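Local coordinates for sortase family protein (Clostridium perfringens, PDB 6IXZ) that is a class C sortase, probably a membrane-bound cysteine transpeptidase that joins pilin subunits through an acyl-thioester intermediate, at residues A[28-33]-A[96-101]. Sequence-based numbering, arbitrary orientation.
Sequences DLIKNI and LPVGGE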
loop_
_atom_site.group_PDB
_atom_site.type_symbol
_atom_site.label_atom_id
_atom_site.label_comp_id
_atom_site.label_asym_id
_atom_site.label_seq_id
_atom_site.Cartn_x
_atom_site.Cartn_y
_atom_site.Cartn_z
ATOM N N ASP A 28 20.432 0.114 0.403
ATOM C CA ASP A 28 20.500 0.074 1.855
ATOM C C ASP A 28 19.144 0.381 2.499
ATOM O O ASP A 28 18.806 -0.185 3.537
ATOM C CB ASP A 28 21.638 0.968 2.379
ATOM C CG ASP A 28 22.997 0.224 2.415
ATOM O OD1 ASP A 28 23.164 -0.706 3.247
ATOM O OD2 ASP A 28 23.864 0.500 1.557
ATOM N N LEU A 29 18.322 1.177 1.823
ATOM C CA LEU A 29 16.970 1.451 2.311
ATOM C C LEU A 29 16.074 0.199 2.201
ATOM O O LEU A 29 15.390 -0.173 3.139
ATOM C CB LEU A 29 16.339 2.624 1.547
ATOM C CG LEU A 29 14.889 2.902 1.975
ATOM C CD1 LEU A 29 14.825 3.225 3.460
ATOM C CD2 LEU A 29 14.247 4.013 1.145
ATOM N N ILE A 30 16.139 -0.479 1.067
ATOM C CA ILE A 30 15.383 -1.719 0.868
ATOM C C ILE A 30 15.789 -2.806 1.875
ATOM O O ILE A 30 14.943 -3.561 2.385
ATOM C CB ILE A 30 15.614 -2.230 -0.570
ATOM C CG1 ILE A 30 15.058 -1.220 -1.588
ATOM C CG2 ILE A 30 15.019 -3.620 -0.766
ATOM C CD1 ILE A 30 13.560 -1.267 -1.772
ATOM N N LYS A 31 17.075 -2.862 2.214
ATOM C CA LYS A 31 17.559 -3.807 3.223
ATOM C C LYS A 31 16.962 -3.527 4.577
ATOM O O LYS A 31 16.637 -4.440 5.313
ATOM C CB LYS A 31 19.083 -3.748 3.373
ATOM C CG LYS A 31 19.840 -4.650 2.407
ATOM C CD LYS A 31 21.235 -4.930 2.938
ATOM C CE LYS A 31 22.133 -3.722 2.874
ATOM N NZ LYS A 31 23.444 -4.018 3.527
ATOM N N ASN A 32 16.891 -2.258 4.939
ATOM C CA ASN A 32 16.348 -1.891 6.230
ATOM C C ASN A 32 14.822 -2.094 6.303
ATOM O O ASN A 32 14.304 -2.589 7.309
ATOM C CB ASN A 32 16.739 -0.458 6.560
ATOM C CG ASN A 32 18.220 -0.315 6.868
ATOM O OD1 ASN A 32 18.802 -1.133 7.571
ATOM N ND2 ASN A 32 18.823 0.751 6.373
ATOM N N ILE A 33 14.125 -1.830 5.203
ATOM C CA ILE A 33 12.715 -2.175 5.115
ATOM C C ILE A 33 12.512 -3.688 5.192
ATOM O O ILE A 33 11.566 -4.186 5.831
ATOM C CB ILE A 33 12.101 -1.654 3.815
ATOM C CG1 ILE A 33 12.106 -0.120 3.813
ATOM C CG2 ILE A 33 10.690 -2.199 3.642
ATOM C CD1 ILE A 33 11.837 0.483 2.456
ATOM N N LEU A 96 5.596 -2.913 4.898
ATOM C CA LEU A 96 5.840 -1.966 3.830
ATOM C C LEU A 96 5.899 -2.746 2.504
ATOM O O LEU A 96 6.383 -3.878 2.455
ATOM C CB LEU A 96 7.129 -1.200 4.049
ATOM C CG LEU A 96 7.156 -0.195 5.209
ATOM C CD1 LEU A 96 8.562 0.299 5.486
ATOM C CD2 LEU A 96 6.215 0.959 4.915
ATOM N N PRO A 97 5.357 -2.144 1.443
ATOM C CA PRO A 97 4.973 -2.864 0.250
ATOM C C PRO A 97 6.152 -3.041 -0.672
ATOM O O PRO A 97 6.154 -2.514 -1.776
ATOM C CB PRO A 97 3.933 -1.947 -0.378
ATOM C CG PRO A 97 4.428 -0.594 -0.025
ATOM C CD PRO A 97 4.901 -0.741 1.402
ATOM N N VAL A 98 7.173 -3.741 -0.200
ATOM C CA VAL A 98 8.288 -4.063 -1.051
ATOM C C VAL A 98 8.305 -5.559 -1.431
ATOM O O VAL A 98 9.316 -6.046 -1.956
ATOM C CB VAL A 98 9.645 -3.678 -0.416
ATOM C CG1 VAL A 98 9.801 -2.161 -0.337
ATOM C CG2 VAL A 98 9.832 -4.321 0.942
ATOM N N GLY A 99 7.278 -6.318 -1.033
ATOM C CA GLY A 99 7.274 -7.746 -1.341
ATOM C C GLY A 99 8.123 -8.624 -0.430
ATOM O O GLY A 99 8.883 -8.153 0.402
ATOM N N GLY A 100 8.044 -9.924 -0.658
ATOM C CA GLY A 100 8.733 -10.887 0.174
ATOM C C GLY A 100 7.736 -11.862 0.750
ATOM O O GLY A 100 6.585 -11.500 1.031
ATOM N N GLU A 101 8.175 -13.107 0.902
ATOM C CA GLU A 101 7.442 -14.122 1.658
ATOM C C GLU A 101 7.194 -13.624 3.087
ATOM O O GLU A 101 7.998 -12.884 3.630
ATOM C CB GLU A 101 8.250 -15.439 1.671
ATOM C CG GLU A 101 7.427 -16.686 1.972
ATOM C CD GLU A 101 8.147 -17.991 1.629
ATOM O OE1 GLU A 101 9.328 -18.151 2.035
ATOM O OE2 GLU A 101 7.525 -18.858 0.960
#
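I33 of helix 23-41 sets its CG2 methyl in the corner formed by L96 and V98 of the loop that leads into strand 103-109, and this branch carries the tight half of the contact. It lies 3.5 Å from CG2 of V98 and 3.7 Å from CB of L96, so a single methyl touches both loop side chains. With chi1 at -66°, CG2 stands opposite the backbone N and is turned out from the helix toward the loop, while CG1 meets the delta branch of L96, 3.9 Å from its CD1. The I33 and L96 side chains run across each other at about a right angle, L96 resting its CB on CG2 and its CD1 on both branches of the isoleucine.

V98 also meets the preceding helical turn, but more loosely. Its CG1 comes within 4.1 Å of CD1 of I30, the two side chains pointing opposite ways and overlapping near their ends. I30 is partly exposed and gives up far less surface here than I33. Farther round the helix, on the solvent side, K31 NZ forms a salt bridge with D28 OD1 at 3.3 Å, within the helix and away from the loop.

The turn at P97 is consistent with this arrangement. P97 is the centre of an inverse gamma turn, closed by V98 N donating to L96 O (2.8 Å), and its ring points away from the helix onto L133 and I135 of strand 130-135. L96 and V98 both direct their side chains to the helix.

Between 28-33 and 96-101 the contact is entirely aliphatic, implying that shape fit and exclusion of water hold these two segments together; one turn beyond I33, N37 OD1, hydrogen-bonded to L96 N, adds a directional tie between helix 23-41 and the loop between strands 88-90 and 103-109.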